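Local coordinates for protein Tube (Drosophila melanogaster, PDB 1D2Z) that recruits the kinase Pelle to the plasma membrane through paired death domains, relaying the Toll signal that sets dorsoventral polarity in the embryo, at residues S30-R33 against K34-I38; I38-K41 against G42-V45; A58-K61 against K62-Y66; Q89-I92 against D93-T97; R104-V107 against G108-L111. All blocks are in the same frame, centred on the assembly; numbering follows the deposited sequence.

Interaction 1 of 5, residues S30-R33 against K34-I38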
loop_
_atom_site.group_PDB
_atom_site.type_symbol
_atom_site.label_atom_id
_atom_site.label_comp_id
_atom_site.label_asym_id
_atom_site.label_seq_id
_atom_site.Cartn_x
_atom_site.Cartn_y
_atom_site.Cartn_z
ATOM N N SER B 30 -1.649 1.434 8.987
ATOM C CA SER B 30 -2.837 0.689 9.402
ATOM C C SER B 30 -3.707 0.265 8.213
ATOM O O SER B 30 -4.934 0.255 8.308
ATOM C CB SER B 30 -3.660 1.543 10.381
ATOM O OG SER B 30 -2.850 2.025 11.444
ATOM N N CYS B 31 -3.070 -0.104 7.104
ATOM C CA CYS B 31 -3.800 -0.507 5.905
ATOM C C CYS B 31 -4.678 -1.745 6.052
ATOM O O CYS B 31 -5.596 -1.945 5.260
ATOM C CB CYS B 31 -2.848 -0.675 4.720
ATOM S SG CYS B 31 -2.267 0.894 4.044
ATOM N N TRP B 32 -4.411 -2.559 7.071
ATOM C CA TRP B 32 -5.216 -3.759 7.301
ATOM C C TRP B 32 -6.675 -3.364 7.520
ATOM O O TRP B 32 -7.589 -4.100 7.141
ATOM C CB TRP B 32 -4.692 -4.559 8.499
ATOM C CG TRP B 32 -4.701 -3.814 9.797
ATOM C CD1 TRP B 32 -3.706 -3.028 10.295
ATOM C CD2 TRP B 32 -5.752 -3.798 10.772
ATOM N NE1 TRP B 32 -4.068 -2.525 11.518
ATOM C CE2 TRP B 32 -5.318 -2.982 11.838
ATOM C CE3 TRP B 32 -7.017 -4.394 10.849
ATOM C CZ2 TRP B 32 -6.101 -2.746 12.976
ATOM C CZ3 TRP B 32 -7.800 -4.161 11.981
ATOM C CH2 TRP B 32 -7.335 -3.343 13.029
ATOM N N ARG B 33 -6.886 -2.188 8.116
ATOM C CA ARG B 33 -8.238 -1.692 8.364
ATOM C C ARG B 33 -8.975 -1.448 7.053
ATOM O O ARG B 33 -10.155 -1.777 6.923
ATOM C CB ARG B 33 -8.217 -0.399 9.190
ATOM C CG ARG B 33 -7.644 -0.554 10.579
ATOM C CD ARG B 33 -7.992 0.634 11.464
ATOM N NE ARG B 33 -7.268 0.574 12.730
ATOM C CZ ARG B 33 -6.413 1.503 13.147
ATOM N NH1 ARG B 33 -6.178 2.580 12.406
ATOM N NH2 ARG B 33 -5.742 1.325 14.279
ATOM N N LYS B 34 -8.270 -0.886 6.074
ATOM C CA LYS B 34 -8.865 -0.599 4.775
ATOM C C LYS B 34 -9.285 -1.882 4.064
ATOM O O LYS B 34 -10.362 -1.946 3.469
ATOM C CB LYS B 34 -7.890 0.195 3.908
ATOM C CG LYS B 34 -7.433 1.501 4.539
ATOM C CD LYS B 34 -6.481 2.244 3.619
ATOM C CE LYS B 34 -5.935 3.483 4.289
ATOM N NZ LYS B 34 -5.138 4.308 3.345
ATOM N N LEU B 35 -8.430 -2.900 4.115
ATOM C CA LEU B 35 -8.741 -4.182 3.487
ATOM C C LEU B 35 -9.915 -4.854 4.203
ATOM O O LEU B 35 -10.889 -5.256 3.568
ATOM C CB LEU B 35 -7.518 -5.110 3.521
ATOM C CG LEU B 35 -7.725 -6.592 3.165
ATOM C CD1 LEU B 35 -8.219 -6.751 1.734
ATOM C CD2 LEU B 35 -6.422 -7.351 3.364
ATOM N N MET B 36 -9.825 -4.937 5.528
ATOM C CA MET B 36 -10.857 -5.588 6.331
ATOM C C MET B 36 -12.239 -4.995 6.133
ATOM O O MET B 36 -13.229 -5.726 6.058
ATOM C CB MET B 36 -10.488 -5.555 7.814
ATOM C CG MET B 36 -11.410 -6.379 8.706
ATOM S SD MET B 36 -10.771 -6.556 10.374
ATOM C CE MET B 36 -12.066 -7.571 11.119
ATOM N N SER B 37 -12.286 -3.673 5.990
ATOM C CA SER B 37 -13.535 -2.942 5.813
ATOM C C SER B 37 -14.252 -3.182 4.496
ATOM O O SER B 37 -15.466 -3.010 4.420
ATOM C CB SER B 37 -13.288 -1.441 5.987
ATOM O OG SER B 37 -12.914 -1.148 7.322
ATOM N N ILE B 38 -13.512 -3.557 3.455
ATOM C CA ILE B 38 -14.131 -3.777 2.154
ATOM C C ILE B 38 -14.361 -5.229 1.745
ATOM O O ILE B 38 -14.844 -5.486 0.645
ATOM C CB ILE B 38 -13.380 -3.040 1.023
ATOM C CG1 ILE B 38 -12.006 -3.669 0.784
ATOM C CG2 ILE B 38 -13.241 -1.554 1.377
ATOM C CD1 ILE B 38 -11.434 -3.368 -0.596
#
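The indole of Trp-32 and the thioether of Met-36 lie side by side and point the same way: SD of Met-36 sits at the ring edge, close to the ring plane, 4.1 Å from Trp-32 CZ3, a Met-aromatic contact. One face of the indole carries CG of Arg-33, 3.4 Å above the plane. With CG of Trp-32 between the backbone N and the carbonyl carbon (chi1 60°), the indole lies over Arg-33 and beside Met-36. Ordinary alpha-helical bonding accompanies this, with Met-36 N to Trp-32 O at 2.9 Å. Arg-33 O is gripped twice, by Ser-37 N at 3.0 Å and by Ser-37 OG at 2.9 Å, the two donors arriving from opposite faces of the carbonyl plane. An alanine in place of Ser-37 removes the hydroxyl, and Arg-33 O is likely to be gripped less firmly, with the backbone N-H left from that residue. The charged ends look elsewhere: Arg-33 forms a salt bridge with Asp-75, while Lys-34 NZ is hydrogen-bonded to Gln-72 of the Pelle chain. Helix 31-38 is thus amphipathic, offering its tryptophan, leucine and methionine to the domain core and a lysine to the partner death domain.

Interaction 2 of 5, residues I38-K41 against G42-V45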
loop_
_atom_site.group_PDB
_atom_site.type_symbol
_atom_site.label_atom_id
_atom_site.label_comp_id
_atom_site.label_asym_id
_atom_site.label_seq_id
_atom_site.Cartn_x
_atom_site.Cartn_y
_atom_site.Cartn_z
ATOM N N ILE B 38 -13.512 -3.557 3.455
ATOM C CA ILE B 38 -14.131 -3.777 2.154
ATOM C C ILE B 38 -14.361 -5.229 1.745
ATOM O O ILE B 38 -14.844 -5.486 0.645
ATOM C CB ILE B 38 -13.380 -3.040 1.023
ATOM C CG1 ILE B 38 -12.006 -3.669 0.784
ATOM C CG2 ILE B 38 -13.241 -1.554 1.377
ATOM C CD1 ILE B 38 -11.434 -3.368 -0.596
ATOM N N ILE B 39 -14.039 -6.173 2.628
ATOM C CA ILE B 39 -14.240 -7.595 2.325
ATOM C C ILE B 39 -15.735 -7.843 2.149
ATOM O O ILE B 39 -16.503 -7.718 3.101
ATOM C CB ILE B 39 -13.691 -8.491 3.452
ATOM C CG1 ILE B 39 -12.162 -8.411 3.487
ATOM C CG2 ILE B 39 -14.152 -9.931 3.265
ATOM C CD1 ILE B 39 -11.545 -8.986 4.745
ATOM N N PRO B 40 -16.167 -8.161 0.917
ATOM C CA PRO B 40 -17.577 -8.419 0.613
ATOM C C PRO B 40 -18.097 -9.638 1.360
ATOM O O PRO B 40 -17.355 -10.584 1.640
ATOM C CB PRO B 40 -17.563 -8.667 -0.899
ATOM C CG PRO B 40 -16.337 -7.923 -1.367
ATOM C CD PRO B 40 -15.350 -8.285 -0.302
ATOM N N LYS B 41 -19.379 -9.595 1.698
ATOM C CA LYS B 41 -20.016 -10.686 2.415
ATOM C C LYS B 41 -20.569 -11.714 1.429
ATOM O O LYS B 41 -21.009 -11.363 0.333
ATOM C CB LYS B 41 -21.150 -10.135 3.283
ATOM C CG LYS B 41 -21.907 -11.182 4.081
ATOM C CD LYS B 41 -23.137 -10.571 4.731
ATOM C CE LYS B 41 -24.070 -11.640 5.267
ATOM N NZ LYS B 41 -25.374 -11.059 5.689
ATOM N N GLY B 42 -20.497 -12.983 1.815
ATOM C CA GLY B 42 -21.032 -14.053 0.991
ATOM C C GLY B 42 -20.512 -14.219 -0.423
ATOM O O GLY B 42 -21.296 -14.416 -1.356
ATOM N N MET B 43 -19.198 -14.148 -0.590
ATOM C CA MET B 43 -18.597 -14.326 -1.905
ATOM C C MET B 43 -18.431 -15.805 -2.231
ATOM O O MET B 43 -18.205 -16.627 -1.340
ATOM C CB MET B 43 -17.198 -13.707 -1.965
ATOM C CG MET B 43 -17.123 -12.200 -2.017
ATOM S SD MET B 43 -15.398 -11.713 -2.220
ATOM C CE MET B 43 -14.808 -11.856 -0.528
ATOM N N ASP B 44 -18.554 -16.131 -3.514
ATOM C CA ASP B 44 -18.333 -17.489 -3.987
ATOM C C ASP B 44 -16.837 -17.401 -4.289
ATOM O O ASP B 44 -16.428 -17.150 -5.423
ATOM C CB ASP B 44 -19.146 -17.751 -5.264
ATOM C CG ASP B 44 -19.008 -19.183 -5.782
ATOM O OD1 ASP B 44 -18.103 -19.921 -5.328
ATOM O OD2 ASP B 44 -19.809 -19.565 -6.666
ATOM N N VAL B 45 -16.044 -17.509 -3.227
ATOM C CA VAL B 45 -14.589 -17.407 -3.272
ATOM C C VAL B 45 -13.880 -18.046 -4.456
ATOM O O VAL B 45 -13.069 -17.396 -5.113
ATOM C CB VAL B 45 -13.967 -17.926 -1.961
ATOM C CG1 VAL B 45 -12.458 -17.961 -2.061
ATOM C CG2 VAL B 45 -14.381 -17.034 -0.817
HETATM O O HOH W 1 -16.990 -13.313 1.423
#
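Pro-40 and Met-43 carry the apolar half of this turn, their side chains meeting obliquely as the methionine folds back alongside the proline ring. Met-43 CG lies 3.7 Å from Pro-40 CB, SD passes at 3.9 Å from Pro-40 CD, and the methyl CE closes to 3.6 Å on that same CD. A bend at the last torsion of Met-43 (chi3 -80°) brings CE round to the proline; the methyl also skirts CG2 of Ile-39 at 4.3 Å. Across the two segments the polar link is a water, for no direct hydrogen bond joins them. It donates to Pro-40 O at 2.8 Å and accepts from Met-43 N at 3.1 Å. Backbone conformation supplies the third element: Gly-42 has a positive phi (58°), which favours glycine, and a beta carbon there would clash with Lys-41 C. Glu-59 touches both Pro-40 and Met-43, while Phe-56, Leu-113 and Val-109 add to the apolar surroundings. The arrangement is a water-bridged turn, with a proline and a methionine packed inward and an exposed lysine and glycine at the bend, in the loop between helices 31-38 and 45-49 of the death-domain helical bundle.

Interaction 3 of 5, residues A58-K61 against K62-Y66; sequences AEIK and KGFKY
Glu-59 and Lys-62 lie side by side, pointing the same way, and close a salt bridge at the C-terminal side of helix 56-59. Lys-62 NZ comes to 2.9 Å from Glu-59 OE1, meeting it on the syn side, 26° out of the carboxylate plane. Both chains bend: the glutamate at chi2 (-55°) and the lysine at chi3 (-69°), which draws CE of Lys-62 to 3.6 Å from Glu-59 O. The ammonium has a second acceptor in Gly-42 O, so it also ties this turn to the neighbouring loop. A glutamine in place of Glu-59 would probably leave the Lys-62 ammonium without its charged mate. Close by, the backbone is compact as well: Gly-63 N donates to Ile-60 O at 2.8 Å, from above the carbonyl plane, whereas the bond from Lys-62 N to Glu-59 O is weak. Gly-63 then takes backbone angles that call for glycine, and the chain changes direction.

The other side is the more exposed one. There Ile-60 and Phe-64 run alongside each other, CG2 of the isoleucine 3.6 Å from CE1 of Phe-64, a single methyl touch oblique to the ring, between a partly exposed residue and an exposed one. Beyond the turn, backbone bonds between Gly-63 and Lys-41 and between Lys-65 and Ile-39 lay the segment 62-66 along the loop that follows helix 31-38, carrying the chain from helix 56-59 to helix 68-80.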
loop_
_atom_site.group_PDB
_atom_site.type_symbol
_atom_site.label_atom_id
_atom_site.label_comp_id
_atom_site.label_asym_id
_atom_site.label_seq_id
_atom_site.Cartn_x
_atom_site.Cartn_y
_atom_site.Cartn_z
ATOM N N ALA B 58 -20.626 -5.653 -7.814
ATOM C CA ALA B 58 -21.648 -6.694 -7.775
ATOM C C ALA B 58 -21.617 -7.444 -6.442
ATOM O O ALA B 58 -22.662 -7.683 -5.831
ATOM C CB ALA B 58 -21.470 -7.660 -8.936
ATOM N N GLU B 59 -20.411 -7.757 -5.968
ATOM C CA GLU B 59 -20.240 -8.481 -4.711
ATOM C C GLU B 59 -20.711 -7.754 -3.452
ATOM O O GLU B 59 -21.211 -8.390 -2.522
ATOM C CB GLU B 59 -18.780 -8.920 -4.526
ATOM C CG GLU B 59 -18.310 -10.005 -5.489
ATOM C CD GLU B 59 -19.183 -11.254 -5.465
ATOM O OE1 GLU B 59 -19.638 -11.664 -4.374
ATOM O OE2 GLU B 59 -19.410 -11.834 -6.546
ATOM N N ILE B 60 -20.570 -6.430 -3.423
ATOM C CA ILE B 60 -20.963 -5.655 -2.246
ATOM C C ILE B 60 -22.462 -5.444 -2.041
ATOM O O ILE B 60 -22.885 -4.939 -0.996
ATOM C CB ILE B 60 -20.219 -4.309 -2.173
ATOM C CG1 ILE B 60 -20.534 -3.449 -3.397
ATOM C CG2 ILE B 60 -18.722 -4.563 -2.033
ATOM C CD1 ILE B 60 -19.799 -2.121 -3.424
ATOM N N LYS B 61 -23.265 -5.850 -3.021
ATOM C CA LYS B 61 -24.718 -5.727 -2.915
ATOM C C LYS B 61 -25.183 -6.595 -1.745
ATOM O O LYS B 61 -26.185 -6.299 -1.092
ATOM C CB LYS B 61 -25.395 -6.174 -4.214
ATOM C CG LYS B 61 -25.006 -5.344 -5.430
ATOM C CD LYS B 61 -25.821 -5.726 -6.654
ATOM C CE LYS B 61 -25.393 -4.935 -7.889
ATOM N NZ LYS B 61 -25.572 -3.465 -7.717
ATOM N N LYS B 62 -24.410 -7.643 -1.465
ATOM C CA LYS B 62 -24.696 -8.560 -0.370
ATOM C C LYS B 62 -24.142 -8.026 0.951
ATOM O O LYS B 62 -24.217 -8.695 1.981
ATOM C CB LYS B 62 -24.116 -9.940 -0.685
ATOM C CG LYS B 62 -24.844 -10.647 -1.828
ATOM C CD LYS B 62 -24.137 -11.918 -2.273
ATOM C CE LYS B 62 -22.814 -11.606 -2.954
ATOM N NZ LYS B 62 -22.161 -12.832 -3.491
ATOM N N GLY B 63 -23.611 -6.805 0.915
ATOM C CA GLY B 63 -23.058 -6.182 2.108
ATOM C C GLY B 63 -21.617 -6.559 2.395
ATOM O O GLY B 63 -21.002 -7.310 1.641
ATOM N N PHE B 64 -21.082 -6.028 3.491
ATOM C CA PHE B 64 -19.707 -6.303 3.897
ATOM C C PHE B 64 -19.650 -7.325 5.022
ATOM O O PHE B 64 -20.519 -7.347 5.891
ATOM C CB PHE B 64 -19.015 -5.005 4.321
ATOM C CG PHE B 64 -18.856 -4.023 3.198
ATOM C CD1 PHE B 64 -17.833 -4.175 2.266
ATOM C CD2 PHE B 64 -19.756 -2.972 3.041
ATOM C CE1 PHE B 64 -17.711 -3.300 1.192
ATOM C CE2 PHE B 64 -19.642 -2.092 1.968
ATOM C CZ PHE B 64 -18.617 -2.258 1.042
ATOM N N LYS B 65 -18.621 -8.168 5.000
ATOM C CA LYS B 65 -18.445 -9.205 6.011
ATOM C C LYS B 65 -18.241 -8.659 7.420
ATOM O O LYS B 65 -18.907 -9.089 8.367
ATOM C CB LYS B 65 -17.272 -10.118 5.645
ATOM C CG LYS B 65 -16.973 -11.169 6.703
ATOM C CD LYS B 65 -16.635 -12.517 6.094
ATOM C CE LYS B 65 -16.708 -13.605 7.160
ATOM N NZ LYS B 65 -16.642 -14.979 6.590
ATOM N N TYR B 66 -17.314 -7.718 7.552
ATOM C CA TYR B 66 -17.001 -7.120 8.839
ATOM C C TYR B 66 -17.489 -5.678 8.943
ATOM O O TYR B 66 -17.739 -5.019 7.935
ATOM C CB TYR B 66 -15.492 -7.162 9.073
ATOM C CG TYR B 66 -14.883 -8.545 9.012
ATOM C CD1 TYR B 66 -15.106 -9.472 10.029
ATOM C CD2 TYR B 66 -14.061 -8.919 7.949
ATOM C CE1 TYR B 66 -14.524 -10.738 9.992
ATOM C CE2 TYR B 66 -13.474 -10.183 7.902
ATOM C CZ TYR B 66 -13.710 -11.086 8.927
ATOM O OH TYR B 66 -13.134 -12.335 8.892
#

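Interaction 4 of 5, residues Q89-I92 against D93-T97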
loop_
_atom_site.group_PDB
_atom_site.type_symbol
_atom_site.label_atom_id
_atom_site.label_comp_id
_atom_site.label_asym_id
_atom_site.label_seq_id
_atom_site.Cartn_x
_atom_site.Cartn_y
_atom_site.Cartn_z
ATOM N N GLN B 89 -1.674 -9.383 11.119
ATOM C CA GLN B 89 -1.538 -10.820 11.346
ATOM C C GLN B 89 -2.800 -11.337 12.037
ATOM O O GLN B 89 -3.376 -12.350 11.629
ATOM C CB GLN B 89 -0.306 -11.091 12.210
ATOM C CG GLN B 89 -0.021 -12.554 12.503
ATOM C CD GLN B 89 1.340 -12.748 13.141
ATOM O OE1 GLN B 89 2.206 -13.425 12.586
ATOM N NE2 GLN B 89 1.543 -12.142 14.306
ATOM N N MET B 90 -3.251 -10.614 13.060
ATOM C CA MET B 90 -4.460 -11.000 13.781
ATOM C C MET B 90 -5.674 -10.912 12.866
ATOM O O MET B 90 -6.562 -11.762 12.924
ATOM C CB MET B 90 -4.664 -10.125 15.016
ATOM C CG MET B 90 -3.663 -10.395 16.126
ATOM S SD MET B 90 -3.895 -9.317 17.551
ATOM C CE MET B 90 -5.640 -9.394 17.725
ATOM N N MET B 91 -5.696 -9.894 12.007
ATOM C CA MET B 91 -6.800 -9.710 11.071
ATOM C C MET B 91 -6.895 -10.900 10.114
ATOM O O MET B 91 -7.974 -11.441 9.894
ATOM C CB MET B 91 -6.618 -8.408 10.280
ATOM C CG MET B 91 -7.702 -8.128 9.247
ATOM S SD MET B 91 -7.421 -8.938 7.654
ATOM C CE MET B 91 -6.167 -7.891 6.985
ATOM N N ILE B 92 -5.756 -11.303 9.562
ATOM C CA ILE B 92 -5.719 -12.423 8.632
ATOM C C ILE B 92 -6.032 -13.751 9.329
ATOM O O ILE B 92 -6.762 -14.566 8.779
ATOM C CB ILE B 92 -4.369 -12.464 7.862
ATOM C CG1 ILE B 92 -4.241 -11.191 7.011
ATOM C CG2 ILE B 92 -4.289 -13.700 6.966
ATOM C CD1 ILE B 92 -2.888 -10.973 6.395
ATOM N N ASP B 93 -5.537 -13.938 10.558
ATOM C CA ASP B 93 -5.807 -15.168 11.315
ATOM C C ASP B 93 -7.314 -15.371 11.467
ATOM O O ASP B 93 -7.817 -16.490 11.376
ATOM C CB ASP B 93 -5.170 -15.121 12.710
ATOM C CG ASP B 93 -3.664 -15.278 12.682
ATOM O OD1 ASP B 93 -3.121 -15.861 11.721
ATOM O OD2 ASP B 93 -3.015 -14.821 13.642
ATOM N N GLU B 94 -8.024 -14.273 11.702
ATOM C CA GLU B 94 -9.469 -14.307 11.853
ATOM C C GLU B 94 -10.156 -14.544 10.504
ATOM O O GLU B 94 -11.060 -15.369 10.397
ATOM C CB GLU B 94 -9.954 -12.983 12.460
ATOM C CG GLU B 94 -11.465 -12.867 12.643
ATOM C CD GLU B 94 -12.010 -13.789 13.724
ATOM O OE1 GLU B 94 -11.372 -13.916 14.795
ATOM O OE2 GLU B 94 -13.089 -14.379 13.504
ATOM N N TRP B 95 -9.700 -13.835 9.474
ATOM C CA TRP B 95 -10.285 -13.942 8.137
ATOM C C TRP B 95 -10.050 -15.287 7.442
ATOM O O TRP B 95 -10.983 -15.867 6.894
ATOM C CB TRP B 95 -9.780 -12.793 7.251
ATOM C CG TRP B 95 -10.474 -12.674 5.914
ATOM C CD1 TRP B 95 -11.762 -13.027 5.620
ATOM C CD2 TRP B 95 -9.900 -12.190 4.690
ATOM N NE1 TRP B 95 -12.022 -12.802 4.284
ATOM C CE2 TRP B 95 -10.898 -12.289 3.692
ATOM C CE3 TRP B 95 -8.639 -11.685 4.338
ATOM C CZ2 TRP B 95 -10.672 -11.905 2.362
ATOM C CZ3 TRP B 95 -8.413 -11.304 3.018
ATOM C CH2 TRP B 95 -9.427 -11.417 2.044
ATOM N N LYS B 96 -8.816 -15.785 7.491
ATOM C CA LYS B 96 -8.440 -17.046 6.842
ATOM C C LYS B 96 -9.258 -18.274 7.250
ATOM O O LYS B 96 -9.430 -19.199 6.453
ATOM C CB LYS B 96 -6.953 -17.335 7.068
ATOM C CG LYS B 96 -6.624 -17.785 8.487
ATOM C CD LYS B 96 -5.142 -17.920 8.725
ATOM C CE LYS B 96 -4.884 -18.474 10.118
ATOM N NZ LYS B 96 -3.443 -18.437 10.455
ATOM N N THR B 97 -9.743 -18.288 8.487
ATOM C CA THR B 97 -10.528 -19.413 8.995
ATOM C C THR B 97 -12.023 -19.138 8.930
ATOM O O THR B 97 -12.833 -20.004 9.263
ATOM C CB THR B 97 -10.175 -19.732 10.472
ATOM O OG1 THR B 97 -10.578 -18.640 11.308
ATOM C CG2 THR B 97 -8.680 -19.963 10.637
#
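Asp-93 opens the second segment with its side chain alongside that of Gln-89, the carboxylate and amide planes 15° apart and OD2 3.9 Å from Gln-89 CG. Its backbone N donates to Gln-89 O at 2.9 Å, whereas Asp-93 OD2 stands 3.2 Å from that same Gln-89 O, two acceptors side by side and not a bond. Its OD1 takes Lys-96 NZ from above the carboxylate plane at 2.9 Å, a salt bridge within the same turn of helix. Glu-94 follows, its N bonded to Met-90 O at 3.2 Å. Trp-95 then places its indole beside Met-91, SD of the methionine 4.5 Å from CE3, a loose approach that is oblique to the ring; Trp-95 N reaches Met-91 O at 3.0 Å. Lys-96 forms the straightest link, its N 2.7 Å from Ile-92 O with an N-H...O angle of 172°. Its CG stands between the backbone N and the carbonyl carbon (chi1 74°), close to Ile-92 O, and from there the extended chain runs back to Asp-93.

Chemistry divides this helix lengthwise: Asp-93 and Lys-96 pair their charges along a partly exposed flank, while the buried Met-91, Ile-92 and Trp-95 turn into the bundle, where Met-91 meets helix 31-38, Ile-92 meets helix 16-27 and Trp-95 touches Ile-39 and Pro-105.

Interaction 5 of 5, residues R104-V107 against G108-L111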
loop_
_atom_site.group_PDB
_atom_site.type_symbol
_atom_site.label_atom_id
_atom_site.label_comp_id
_atom_site.label_asym_id
_atom_site.label_seq_id
_atom_site.Cartn_x
_atom_site.Cartn_y
_atom_site.Cartn_z
ATOM N N ARG B 104 -13.960 -19.663 2.530
ATOM C CA ARG B 104 -12.590 -19.421 2.986
ATOM C C ARG B 104 -11.854 -18.593 1.937
ATOM O O ARG B 104 -11.691 -19.030 0.798
ATOM C CB ARG B 104 -11.848 -20.745 3.169
ATOM C CG ARG B 104 -12.445 -21.689 4.192
ATOM C CD ARG B 104 -12.086 -21.276 5.604
ATOM N NE ARG B 104 -12.356 -22.348 6.560
ATOM C CZ ARG B 104 -13.568 -22.693 6.982
ATOM N NH1 ARG B 104 -14.640 -22.049 6.538
ATOM N NH2 ARG B 104 -13.711 -23.688 7.846
ATOM N N PRO B 105 -11.365 -17.402 2.318
ATOM C CA PRO B 105 -10.646 -16.526 1.387
ATOM C C PRO B 105 -9.408 -17.146 0.748
ATOM O O PRO B 105 -8.701 -17.939 1.369
ATOM C CB PRO B 105 -10.298 -15.323 2.256
ATOM C CG PRO B 105 -10.191 -15.914 3.630
ATOM C CD PRO B 105 -11.385 -16.816 3.670
ATOM N N THR B 106 -9.152 -16.751 -0.496
ATOM C CA THR B 106 -8.017 -17.240 -1.268
ATOM C C THR B 106 -7.076 -16.106 -1.674
ATOM O O THR B 106 -7.412 -14.928 -1.536
ATOM C CB THR B 106 -8.500 -17.933 -2.555
ATOM O OG1 THR B 106 -9.341 -17.032 -3.287
ATOM C CG2 THR B 106 -9.280 -19.214 -2.227
ATOM N N VAL B 107 -5.913 -16.482 -2.202
ATOM C CA VAL B 107 -4.903 -15.536 -2.663
ATOM C C VAL B 107 -5.437 -14.644 -3.792
ATOM O O VAL B 107 -5.084 -13.464 -3.876
ATOM C CB VAL B 107 -3.634 -16.273 -3.168
ATOM C CG1 VAL B 107 -2.659 -15.289 -3.810
ATOM C CG2 VAL B 107 -2.948 -17.005 -2.015
ATOM N N GLY B 108 -6.270 -15.222 -4.658
ATOM C CA GLY B 108 -6.842 -14.488 -5.779
ATOM C C GLY B 108 -7.839 -13.443 -5.311
ATOM O O GLY B 108 -7.883 -12.340 -5.850
ATOM N N VAL B 109 -8.651 -13.801 -4.317
ATOM C CA VAL B 109 -9.627 -12.882 -3.751
ATOM C C VAL B 109 -8.888 -11.775 -2.998
ATOM O O VAL B 109 -9.252 -10.607 -3.095
ATOM C CB VAL B 109 -10.618 -13.615 -2.815
ATOM C CG1 VAL B 109 -11.346 -12.625 -1.919
ATOM C CG2 VAL B 109 -11.629 -14.393 -3.646
ATOM N N LEU B 110 -7.829 -12.146 -2.280
ATOM C CA LEU B 110 -7.035 -11.168 -1.535
ATOM C C LEU B 110 -6.415 -10.148 -2.489
ATOM O O LEU B 110 -6.535 -8.943 -2.274
ATOM C CB LEU B 110 -5.929 -11.859 -0.736
ATOM C CG LEU B 110 -4.809 -10.955 -0.198
ATOM C CD1 LEU B 110 -5.337 -10.062 0.917
ATOM C CD2 LEU B 110 -3.647 -11.809 0.301
ATOM N N LEU B 111 -5.786 -10.638 -3.555
ATOM C CA LEU B 111 -5.140 -9.768 -4.535
ATOM C C LEU B 111 -6.101 -8.732 -5.111
ATOM O O LEU B 111 -5.790 -7.547 -5.136
ATOM C CB LEU B 111 -4.516 -10.588 -5.671
ATOM C CG LEU B 111 -3.926 -9.764 -6.826
ATOM C CD1 LEU B 111 -2.822 -8.866 -6.299
ATOM C CD2 LEU B 111 -3.392 -10.670 -7.936
#
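Thr-106 OG1 is held from two directions at the start of helix 107-116: it is hydrogen-bonded to Ser-49 OG of helix 45-49, and it accepts a weak bond from Val-109 N at 3.5 Å. Its first torsion (chi1 55°) swings the hydroxyl toward the first turn, where Thr-106 OG1 also lies 3.5 Å from CG2 of Val-109, the two side chains crossing at about a right angle. This is an N-cap: the threonine takes up an amide of the first turn, which has no carbonyl of an earlier helical turn to bond, and its own carbonyl begins the helical ladder. In the six-helix death-domain bundle the cap marks the start of helix 107-116. Thr-106 O receives Leu-110 N at 2.9 Å, with an N-H...O angle of 158°, and Val-107 O receives Leu-111 N at the same 2.9 Å. Thr-106 N, by contrast, is buried by the contact without a partner in the model. The apolar side chains fan out around the axis: Val-109 leans on Val-45 and Ser-49, Leu-110 reaches Trp-95 and Val-126, and Val-107 and Leu-111 turn to helix 120-130.

Overall arrangement
Burial sorts these five local contacts. Interaction 5 is wholly buried and interaction 2 largely so; interactions 1 and 4 are each part core and part surface, and interaction 3 lies at the surface. Interactions 1 and 4 are turns along helices 31-38 and 87-96, whose apolar sides meet one another. Interactions 2 and 3, with centres about 6 Å apart, lie side by side, the loop after helix 31-38 against the one after helix 56-59. Chemistry follows place: salt bridges within the contact occur in 3 and 4, interaction 1 sends its charges to partners outside it, a water serves the turn of 2, and a hydroxyl cap starts the buried helix of 5.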